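Local coordinates for protein unsaturated glucuronyl hydrolase (Streptococcus agalactiae, PDB 2ZZR) that hydrolyses unsaturated disaccharides of chondroitin, hyaluronan and heparin, releasing the unsaturated uronic acid from the sugar it is linked to, at residues Pro51-Phe56 / Gly361-His366; Asn70-Gly75 / Gly374-Asp379; Lys145-Tyr150 / Arg195-Asn200. All blocks are in the same frame, centred on the assembly; numbering follows the deposited sequence.

Interaction 1: Pro51-Phe56 / Gly361-His366; sequences PTPATF and GVYSWH
Pro53 and Ala54 meet Tyr363 where both segments turn a corner, and the touch is purely apolar. CB of Pro53 comes 3.7 Å from CE2 of Tyr363, on the hydroxyl half of the ring, while the methyl CB of Ala54 sits 4.3 Å from CD2 of Tyr363, nearer the ring's root. The two carbons thus follow one side of the phenol, each reaching it obliquely. Tyr363 lies this way because its CG stands anti to the backbone N (chi1 180°), which carries the ring out from the 361-366 backbone toward the Pro53-Ala54 corner.

The polar bonds lie within 51-56 or run to neighbouring residues. The hydroxyl OG1 of Thr52 bonds to the carbonyl O of Ala54 at 2.8 Å, tilted 27° from the carbonyl plane, and so spans the corner at Pro53; the same OG1 also pairs with the amide of Lys61 on the adjoining strand 59-63. Tyr363 OH is hydrogen-bonded to Trp68, and its ring meets Trp377 edge-to-face.

Arg246, probably a substrate-binding residue, takes the carbonyl oxygens of Val362 and Tyr363 through its two terminal nitrogens. Next along the chain is Ser364, also probably substrate-binding. The apolar touch of Pro53 and Ala54 sets no direction of its own; the bonds of Tyr363 OH to Trp68 and of its carbonyl O to Arg246 fix the residue at both ends, consistent with Tyr363 helping to place an arginine that probably binds substrate.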
loop_
_atom_site.group_PDB
_atom_site.type_symbol
_atom_site.label_atom_id
_atom_site.label_comp_id
_atom_site.label_asym_id
_atom_site.label_seq_id
_atom_site.Cartn_x
_atom_site.Cartn_y
_atom_site.Cartn_z
ATOM N N PRO A 51 12.104 -6.880 -10.376
ATOM C CA PRO A 51 12.757 -5.613 -10.071
ATOM C C PRO A 51 13.199 -5.599 -8.618
ATOM O O PRO A 51 12.551 -6.225 -7.771
ATOM C CB PRO A 51 11.646 -4.573 -10.275
ATOM C CG PRO A 51 10.369 -5.335 -10.193
ATOM C CD PRO A 51 10.675 -6.709 -10.700
ATOM N N THR A 52 14.302 -4.905 -8.346
ATOM C CA THR A 52 14.679 -4.577 -6.975
ATOM C C THR A 52 13.608 -3.638 -6.398
ATOM O O THR A 52 12.846 -3.036 -7.161
ATOM C CB THR A 52 16.064 -3.886 -6.914
ATOM O OG1 THR A 52 16.130 -2.840 -7.895
ATOM C CG2 THR A 52 17.169 -4.900 -7.169
ATOM N N PRO A 53 13.522 -3.536 -5.052
ATOM C CA PRO A 53 12.547 -2.635 -4.422
ATOM C C PRO A 53 12.509 -1.242 -5.044
ATOM O O PRO A 53 11.421 -0.734 -5.335
ATOM C CB PRO A 53 13.024 -2.577 -2.964
ATOM C CG PRO A 53 13.596 -3.938 -2.741
ATOM C CD PRO A 53 14.290 -4.292 -4.041
ATOM N N ALA A 54 13.681 -0.642 -5.253
ATOM C CA ALA A 54 13.781 0.683 -5.849
ATOM C C ALA A 54 14.761 0.700 -7.019
ATOM O O ALA A 54 15.556 -0.234 -7.191
ATOM C CB ALA A 54 14.196 1.709 -4.795
ATOM N N THR A 55 14.688 1.761 -7.817
ATOM C CA THR A 55 15.592 1.953 -8.947
ATOM C C THR A 55 16.916 2.552 -8.471
ATOM O O THR A 55 17.018 3.044 -7.339
ATOM C CB THR A 55 14.979 2.885 -10.014
ATOM O OG1 THR A 55 14.747 4.179 -9.448
ATOM C CG2 THR A 55 13.656 2.318 -10.570
ATOM N N PHE A 56 17.919 2.496 -9.348
ATOM C CA PHE A 56 19.235 3.095 -9.122
ATOM C C PHE A 56 19.499 3.984 -10.322
ATOM O O PHE A 56 19.618 3.486 -11.446
ATOM C CB PHE A 56 20.309 2.008 -9.045
ATOM C CG PHE A 56 20.137 1.054 -7.892
ATOM C CD1 PHE A 56 20.842 1.250 -6.705
ATOM C CD2 PHE A 56 19.282 -0.044 -7.994
ATOM C CE1 PHE A 56 20.692 0.371 -5.635
ATOM C CE2 PHE A 56 19.121 -0.929 -6.926
ATOM C CZ PHE A 56 19.831 -0.724 -5.744
ATOM N N GLY A 361 10.174 8.708 -5.900
ATOM C CA GLY A 361 9.806 8.107 -4.620
ATOM C C GLY A 361 10.987 8.162 -3.666
ATOM O O GLY A 361 12.103 8.506 -4.071
ATOM N N VAL A 362 10.730 7.854 -2.397
ATOM C CA VAL A 362 11.786 7.670 -1.401
ATOM C C VAL A 362 11.492 6.402 -0.614
ATOM O O VAL A 362 10.448 6.283 0.031
ATOM C CB VAL A 362 11.937 8.884 -0.445
ATOM C CG1 VAL A 362 12.944 8.576 0.675
ATOM C CG2 VAL A 362 12.389 10.119 -1.212
ATOM N N TYR A 363 12.414 5.449 -0.700
ATOM C CA TYR A 363 12.286 4.176 -0.008
ATOM C C TYR A 363 12.645 4.326 1.475
ATOM O O TYR A 363 11.775 4.214 2.339
ATOM C CB TYR A 363 13.136 3.120 -0.722
ATOM C CG TYR A 363 13.139 1.715 -0.147
ATOM C CD1 TYR A 363 12.200 1.297 0.802
ATOM C CD2 TYR A 363 14.079 0.785 -0.587
ATOM C CE1 TYR A 363 12.215 -0.005 1.304
ATOM C CE2 TYR A 363 14.101 -0.506 -0.095
ATOM C CZ TYR A 363 13.171 -0.898 0.845
ATOM O OH TYR A 363 13.197 -2.186 1.326
ATOM N N SER A 364 13.918 4.602 1.762
ATOM C CA SER A 364 14.372 4.800 3.138
ATOM C C SER A 364 15.439 5.891 3.164
ATOM O O SER A 364 16.594 5.652 2.810
ATOM C CB SER A 364 14.903 3.489 3.727
ATOM O OG SER A 364 15.161 3.629 5.116
ATOM N N TRP A 365 15.037 7.094 3.562
ATOM C CA TRP A 365 15.899 8.275 3.461
ATOM C C TRP A 365 17.184 8.164 4.290
ATOM O O TRP A 365 18.276 8.429 3.785
ATOM C CB TRP A 365 15.117 9.524 3.853
ATOM C CG TRP A 365 15.806 10.821 3.549
ATOM C CD1 TRP A 365 15.855 11.459 2.341
ATOM C CD2 TRP A 365 16.527 11.648 4.469
ATOM N NE1 TRP A 365 16.564 12.629 2.452
ATOM C CE2 TRP A 365 16.986 12.772 3.748
ATOM C CE3 TRP A 365 16.825 11.551 5.837
ATOM C CZ2 TRP A 365 17.738 13.792 4.345
ATOM C CZ3 TRP A 365 17.573 12.567 6.431
ATOM C CH2 TRP A 365 18.017 13.674 5.682
ATOM N N HIS A 366 17.048 7.766 5.551
ATOM C CA HIS A 366 18.196 7.701 6.458
ATOM C C HIS A 366 19.199 6.612 6.076
ATOM O O HIS A 366 20.405 6.765 6.291
ATOM C CB HIS A 366 17.733 7.540 7.908
ATOM C CG HIS A 366 17.285 8.822 8.539
ATOM N ND1 HIS A 366 15.980 9.053 8.917
ATOM C CD2 HIS A 366 17.973 9.947 8.854
ATOM C CE1 HIS A 366 15.884 10.261 9.444
ATOM N NE2 HIS A 366 17.078 10.825 9.415
#

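Interaction 2: Asn70-Gly75 / Gly374-Asp379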
loop_
_atom_site.group_PDB
_atom_site.type_symbol
_atom_site.label_atom_id
_atom_site.label_comp_id
_atom_site.label_asym_id
_atom_site.label_seq_id
_atom_site.Cartn_x
_atom_site.Cartn_y
_atom_site.Cartn_z
ATOM N N ASN A 70 8.463 -8.319 -4.229
ATOM C CA ASN A 70 8.321 -9.069 -5.492
ATOM C C ASN A 70 6.896 -9.115 -6.044
ATOM O O ASN A 70 6.703 -9.082 -7.262
ATOM C CB ASN A 70 8.852 -10.488 -5.354
ATOM C CG ASN A 70 10.316 -10.516 -4.997
ATOM O OD1 ASN A 70 11.184 -10.620 -5.874
ATOM N ND2 ASN A 70 10.603 -10.401 -3.712
ATOM N N GLY A 71 5.921 -9.183 -5.144
ATOM C CA GLY A 71 4.498 -9.246 -5.510
ATOM C C GLY A 71 3.984 -8.031 -6.259
ATOM O O GLY A 71 3.030 -8.146 -7.036
ATOM N N PHE A 72 4.605 -6.869 -6.032
ATOM C CA PHE A 72 4.210 -5.628 -6.703
ATOM C C PHE A 72 4.489 -5.675 -8.202
ATOM O O PHE A 72 3.728 -5.118 -8.992
ATOM C CB PHE A 72 4.881 -4.402 -6.071
ATOM C CG PHE A 72 4.450 -4.141 -4.655
ATOM C CD1 PHE A 72 3.118 -3.831 -4.360
ATOM C CD2 PHE A 72 5.373 -4.202 -3.612
ATOM C CE1 PHE A 72 2.712 -3.586 -3.047
ATOM C CE2 PHE A 72 4.974 -3.964 -2.294
ATOM C CZ PHE A 72 3.645 -3.655 -2.013
ATOM N N TRP A 73 5.569 -6.353 -8.587
ATOM C CA TRP A 73 5.868 -6.581 -10.004
ATOM C C TRP A 73 4.746 -7.396 -10.664
ATOM O O TRP A 73 4.160 -6.960 -11.661
ATOM C CB TRP A 73 7.229 -7.274 -10.170
ATOM C CG TRP A 73 7.465 -7.846 -11.551
ATOM C CD1 TRP A 73 7.617 -9.165 -11.874
ATOM C CD2 TRP A 73 7.559 -7.115 -12.786
ATOM N NE1 TRP A 73 7.809 -9.303 -13.232
ATOM C CE2 TRP A 73 7.776 -8.064 -13.815
ATOM C CE3 TRP A 73 7.489 -5.754 -13.121
ATOM C CZ2 TRP A 73 7.919 -7.694 -15.160
ATOM C CZ3 TRP A 73 7.630 -5.382 -14.465
ATOM C CH2 TRP A 73 7.845 -6.354 -15.465
ATOM N N THR A 74 4.442 -8.556 -10.089
ATOM C CA THR A 74 3.368 -9.424 -10.579
ATOM C C THR A 74 2.031 -8.674 -10.602
ATOM O O THR A 74 1.255 -8.811 -11.551
ATOM C CB THR A 74 3.244 -10.709 -9.744
ATOM O OG1 THR A 74 4.547 -11.274 -9.522
ATOM C CG2 THR A 74 2.357 -11.742 -10.458
ATOM N N GLY A 75 1.782 -7.863 -9.569
ATOM C CA GLY A 75 0.579 -7.018 -9.531
ATOM C C GLY A 75 0.454 -6.059 -10.706
ATOM O O GLY A 75 -0.647 -5.874 -11.241
ATOM N N GLY A 374 12.478 5.688 -8.526
ATOM C CA GLY A 374 11.266 4.901 -8.674
ATOM C C GLY A 374 11.303 3.730 -7.707
ATOM O O GLY A 374 12.380 3.267 -7.304
ATOM N N ASN A 375 10.129 3.260 -7.306
ATOM C CA ASN A 375 10.051 2.034 -6.520
ATOM C C ASN A 375 8.848 1.203 -6.949
ATOM O O ASN A 375 7.900 1.727 -7.553
ATOM C CB ASN A 375 10.111 2.293 -5.001
ATOM C CG ASN A 375 9.040 3.262 -4.510
ATOM O OD1 ASN A 375 9.338 4.289 -3.891
ATOM N ND2 ASN A 375 7.790 2.928 -4.765
ATOM N N ILE A 376 8.907 -0.092 -6.672
ATOM C CA ILE A 376 7.957 -1.018 -7.286
ATOM C C ILE A 376 6.552 -0.944 -6.675
ATOM O O ILE A 376 5.562 -1.168 -7.378
ATOM C CB ILE A 376 8.515 -2.467 -7.361
ATOM C CG1 ILE A 376 7.673 -3.349 -8.301
ATOM C CG2 ILE A 376 8.679 -3.083 -5.960
ATOM C CD1 ILE A 376 7.569 -2.804 -9.740
ATOM N N TRP A 377 6.459 -0.618 -5.385
ATOM C CA TRP A 377 5.128 -0.430 -4.778
ATOM C C TRP A 377 4.472 0.871 -5.264
ATOM O O TRP A 377 3.259 0.921 -5.476
ATOM C CB TRP A 377 5.176 -0.506 -3.239
ATOM C CG TRP A 377 6.085 0.505 -2.626
ATOM C CD1 TRP A 377 5.744 1.738 -2.147
ATOM C CD2 TRP A 377 7.498 0.372 -2.432
ATOM N NE1 TRP A 377 6.866 2.386 -1.666
ATOM C CE2 TRP A 377 7.952 1.566 -1.827
ATOM C CE3 TRP A 377 8.425 -0.644 -2.713
ATOM C CZ2 TRP A 377 9.296 1.774 -1.497
ATOM C CZ3 TRP A 377 9.761 -0.434 -2.386
ATOM C CH2 TRP A 377 10.180 0.768 -1.792
ATOM N N GLY A 378 5.278 1.914 -5.457
ATOM C CA GLY A 378 4.793 3.165 -6.043
ATOM C C GLY A 378 4.284 2.938 -7.454
ATOM O O GLY A 378 3.223 3.444 -7.825
ATOM N N ASP A 379 5.030 2.160 -8.237
ATOM C CA ASP A 379 4.585 1.771 -9.581
ATOM C C ASP A 379 3.264 1.019 -9.512
ATOM O O ASP A 379 2.326 1.323 -10.260
ATOM C CB ASP A 379 5.620 0.872 -10.254
ATOM C CG ASP A 379 6.843 1.631 -10.732
ATOM O OD1 ASP A 379 6.936 2.861 -10.516
ATOM O OD2 ASP A 379 7.720 0.978 -11.339
#
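The Phe72 ring has CB of Trp377 over one face, 3.5 Å above the plane and almost on its centre. This is a CH-pi contact, the CB lying 3.6 Å from the centroid of the Phe72 ring and 11° off the ring normal. Trp377 CA also approaches this ring, over its CG end. The Trp377 indole itself leads away from Phe72: its CG is set between the backbone N and the carbonyl carbon (chi1 59°), so it is the root of the tryptophan, not its ring system, that covers the phenyl. At the Trp73 indole, CD1 of Ile376 lies by the edge, near the ring plane.

Ile376 fills the angle between the two aromatic residues. Its CG1 is 3.7 Å from CB of Phe72 and 3.7 Å from the backbone N of Trp73, pressing on the helix 70-84 backbone as well as on side chains. The branch gets there by standing anti to its own backbone N (chi1 -166°). CG2 of Ile376 is a little farther off, 4.0 Å from CB of Phe72, and the carbonyl O of Ile376 lies 3.6 Å from the same CB. The CA atoms of Phe72 and Trp377 are 5.6 Å apart, so the two helix starts lie close together.

The Trp377 indole reaches the neighbourhood of Arg246 and Trp250, so the contact lies just behind the probable sugar site. It joins the starts of helices 70-84 and 376-390, two helices of the alpha/alpha barrel of this glycoside hydrolase family. Phe117 of helix 115-130 meets the Phe72 ring, Phe46 of helix 25-46 packs edge-to-face with Trp73, and strand 50-56 lends Pro51 and Pro53 to Ile376 and Trp377.

Interaction 3: Lys145-Tyr150 / Arg195-Asn200; sequences KLMERY and RQVAVN
Val197 presses a methyl group onto the Tyr150 ring, and this apolar touch carries most of the contact. CG2 of Val197 stands over one face, 3.6 Å from the centroid of the Tyr150 ring and 12° off its normal, a CH-pi arrangement. The other branch, CG1, reaches the ring at CD2 of Tyr150, 3.5 Å away. Met147 adds its thioether end: CE lies 3.6 Å from CG2 of Val197, and SD is 3.7 Å from CB of Val197. Bends at chi2 and chi3 fold the methionine chain back, so that its sulfur and methyl come alongside the valine. Val197 is thereby held between the phenol and the thioether.

One hydrogen bond joins the segments. Asn200 ND2 donates to Tyr150 OH over 2.8 Å, nearly straight at 166°, with the hydroxyl oxygen close to the amide plane of Asn200. It pins the far end of the phenol to helix 192-209 one turn beyond Val197.

Away from the interface, NZ of Lys145 forms a salt bridge with OE1 of Glu148 and another with Asp111.

The arrangement is the packing of a helix end on a neighbouring helix of the alpha/alpha barrel: 133-147 passes through a type I turn, Met147 to Tyr150, into strand 150-151, which pairs antiparallel with 156-157, and the turn's two end residues lie on helix 192-209. It is plain structural packing, remote from the sugar site.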
loop_
_atom_site.group_PDB
_atom_site.type_symbol
_atom_site.label_atom_id
_atom_site.label_comp_id
_atom_site.label_asym_id
_atom_site.label_seq_id
_atom_site.Cartn_x
_atom_site.Cartn_y
_atom_site.Cartn_z
ATOM N N LYS A 145 1.293 -18.784 7.033
ATOM C CA LYS A 145 2.627 -18.275 7.354
ATOM C C LYS A 145 2.532 -16.963 8.139
ATOM O O LYS A 145 3.224 -16.779 9.146
ATOM C CB LYS A 145 3.466 -18.096 6.083
ATOM C CG LYS A 145 4.924 -17.715 6.324
ATOM C CD LYS A 145 5.717 -18.865 6.943
ATOM C CE LYS A 145 7.161 -18.455 7.231
ATOM N NZ LYS A 145 7.248 -17.597 8.442
ATOM N N LEU A 146 1.654 -16.068 7.691
ATOM C CA LEU A 146 1.441 -14.797 8.375
ATOM C C LEU A 146 0.890 -14.985 9.796
ATOM O O LEU A 146 1.310 -14.297 10.729
ATOM C CB LEU A 146 0.518 -13.890 7.551
ATOM C CG LEU A 146 0.293 -12.474 8.091
ATOM C CD1 LEU A 146 1.614 -11.721 8.257
ATOM C CD2 LEU A 146 -0.677 -11.712 7.201
ATOM N N MET A 147 -0.041 -15.925 9.947
ATOM C CA MET A 147 -0.650 -16.236 11.245
ATOM C C MET A 147 0.382 -16.642 12.310
ATOM O O MET A 147 0.156 -16.426 13.503
ATOM C CB MET A 147 -1.709 -17.337 11.087
ATOM C CG MET A 147 -2.963 -16.887 10.325
ATOM S SD MET A 147 -4.017 -15.799 11.303
ATOM C CE MET A 147 -4.888 -17.013 12.293
ATOM N N GLU A 148 1.505 -17.207 11.865
ATOM C CA GLU A 148 2.580 -17.667 12.767
ATOM C C GLU A 148 3.158 -16.540 13.627
ATOM O O GLU A 148 3.724 -16.797 14.697
ATOM C CB GLU A 148 3.718 -18.324 11.979
ATOM C CG GLU A 148 3.379 -19.635 11.283
ATOM C CD GLU A 148 4.505 -20.132 10.386
ATOM O OE1 GLU A 148 5.616 -19.550 10.417
ATOM O OE2 GLU A 148 4.275 -21.106 9.638
ATOM N N ARG A 149 3.030 -15.298 13.158
ATOM C CA ARG A 149 3.590 -14.151 13.878
ATOM C C ARG A 149 2.605 -13.459 14.829
ATOM O O ARG A 149 2.950 -12.472 15.475
ATOM C CB ARG A 149 4.221 -13.145 12.904
ATOM C CG ARG A 149 5.302 -13.755 12.024
ATOM C CD ARG A 149 6.175 -12.689 11.370
ATOM N NE ARG A 149 7.084 -12.041 12.322
ATOM C CZ ARG A 149 8.226 -12.572 12.762
ATOM N NH1 ARG A 149 8.625 -13.769 12.341
ATOM N NH2 ARG A 149 8.974 -11.901 13.632
ATOM N N TYR A 150 1.383 -13.989 14.921
ATOM C CA TYR A 150 0.371 -13.411 15.800
ATOM C C TYR A 150 0.736 -13.578 17.272
ATOM O O TYR A 150 1.100 -14.671 17.703
ATOM C CB TYR A 150 -1.007 -14.032 15.542
ATOM C CG TYR A 150 -2.090 -13.476 16.445
ATOM C CD1 TYR A 150 -2.679 -14.272 17.433
ATOM C CD2 TYR A 150 -2.519 -12.158 16.319
ATOM C CE1 TYR A 150 -3.675 -13.762 18.269
ATOM C CE2 TYR A 150 -3.513 -11.641 17.144
ATOM C CZ TYR A 150 -4.085 -12.450 18.115
ATOM O OH TYR A 150 -5.062 -11.933 18.927
ATOM N N ARG A 195 -9.964 -14.280 10.772
ATOM C CA ARG A 195 -10.677 -13.021 10.957
ATOM C C ARG A 195 -10.361 -12.406 12.320
ATOM O O ARG A 195 -10.140 -11.202 12.420
ATOM C CB ARG A 195 -12.191 -13.216 10.791
ATOM C CG ARG A 195 -12.966 -11.901 10.847
ATOM C CD ARG A 195 -14.463 -12.046 10.592
ATOM N NE ARG A 195 -15.028 -10.725 10.305
ATOM C CZ ARG A 195 -15.384 -9.836 11.230
ATOM N NH1 ARG A 195 -15.264 -10.125 12.524
ATOM N NH2 ARG A 195 -15.869 -8.654 10.862
ATOM N N GLN A 196 -10.335 -13.240 13.359
ATOM C CA GLN A 196 -10.023 -12.783 14.715
ATOM C C GLN A 196 -8.665 -12.096 14.794
ATOM O O GLN A 196 -8.549 -11.029 15.385
ATOM C CB GLN A 196 -10.104 -13.941 15.715
ATOM C CG GLN A 196 -11.531 -14.404 15.969
ATOM C CD GLN A 196 -11.631 -15.748 16.681
ATOM O OE1 GLN A 196 -10.682 -16.546 16.702
ATOM N NE2 GLN A 196 -12.800 -16.013 17.254
ATOM N N VAL A 197 -7.650 -12.704 14.188
ATOM C CA VAL A 197 -6.307 -12.116 14.144
ATOM C C VAL A 197 -6.311 -10.783 13.386
ATOM O O VAL A 197 -5.740 -9.793 13.859
ATOM C CB VAL A 197 -5.283 -13.100 13.541
ATOM C CG1 VAL A 197 -3.980 -12.393 13.171
ATOM C CG2 VAL A 197 -5.010 -14.231 14.511
ATOM N N ALA A 198 -6.966 -10.756 12.224
ATOM C CA ALA A 198 -7.056 -9.528 11.427
ATOM C C ALA A 198 -7.729 -8.394 12.206
ATOM O O ALA A 198 -7.231 -7.262 12.251
ATOM C CB ALA A 198 -7.785 -9.797 10.109
ATOM N N VAL A 199 -8.858 -8.707 12.830
ATOM C CA VAL A 199 -9.611 -7.710 13.584
ATOM C C VAL A 199 -8.814 -7.202 14.790
ATOM O O VAL A 199 -8.707 -5.986 14.994
ATOM C CB VAL A 199 -10.986 -8.271 14.010
ATOM C CG1 VAL A 199 -11.674 -7.333 14.996
ATOM C CG2 VAL A 199 -11.848 -8.494 12.779
ATOM N N ASN A 200 -8.254 -8.131 15.568
ATOM C CA ASN A 200 -7.444 -7.774 16.739
ATOM C C ASN A 200 -6.273 -6.906 16.340
ATOM O O ASN A 200 -5.998 -5.887 16.985
ATOM C CB ASN A 200 -6.930 -9.015 17.470
ATOM C CG ASN A 200 -8.019 -9.740 18.235
ATOM O OD1 ASN A 200 -9.147 -9.259 18.336
ATOM N ND2 ASN A 200 -7.685 -10.909 18.777
#

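How the interactions relate
After its first helices the chain lays down strand 50-56 and later helix 70-84, whose partners both come some 300 residues on. Interaction 1 closes its long loop when 361-366 returns to 51-56; interaction 2 closes when helix 376-390 starts against 70-75. Their segments alternate, so the two loops cross, and the contacts touch through two probable backbone hydrogen bonds, Pro53 O with Ile376 N and Thr55 N with Gly374 O. Interaction 3 is a local closure, its segments 45 residues apart, nested inside both loops and about 24 Å, centre to centre, from interaction 2. Together, the first two tie the late chain to the early, while the third joins helices 133-147 and 192-209.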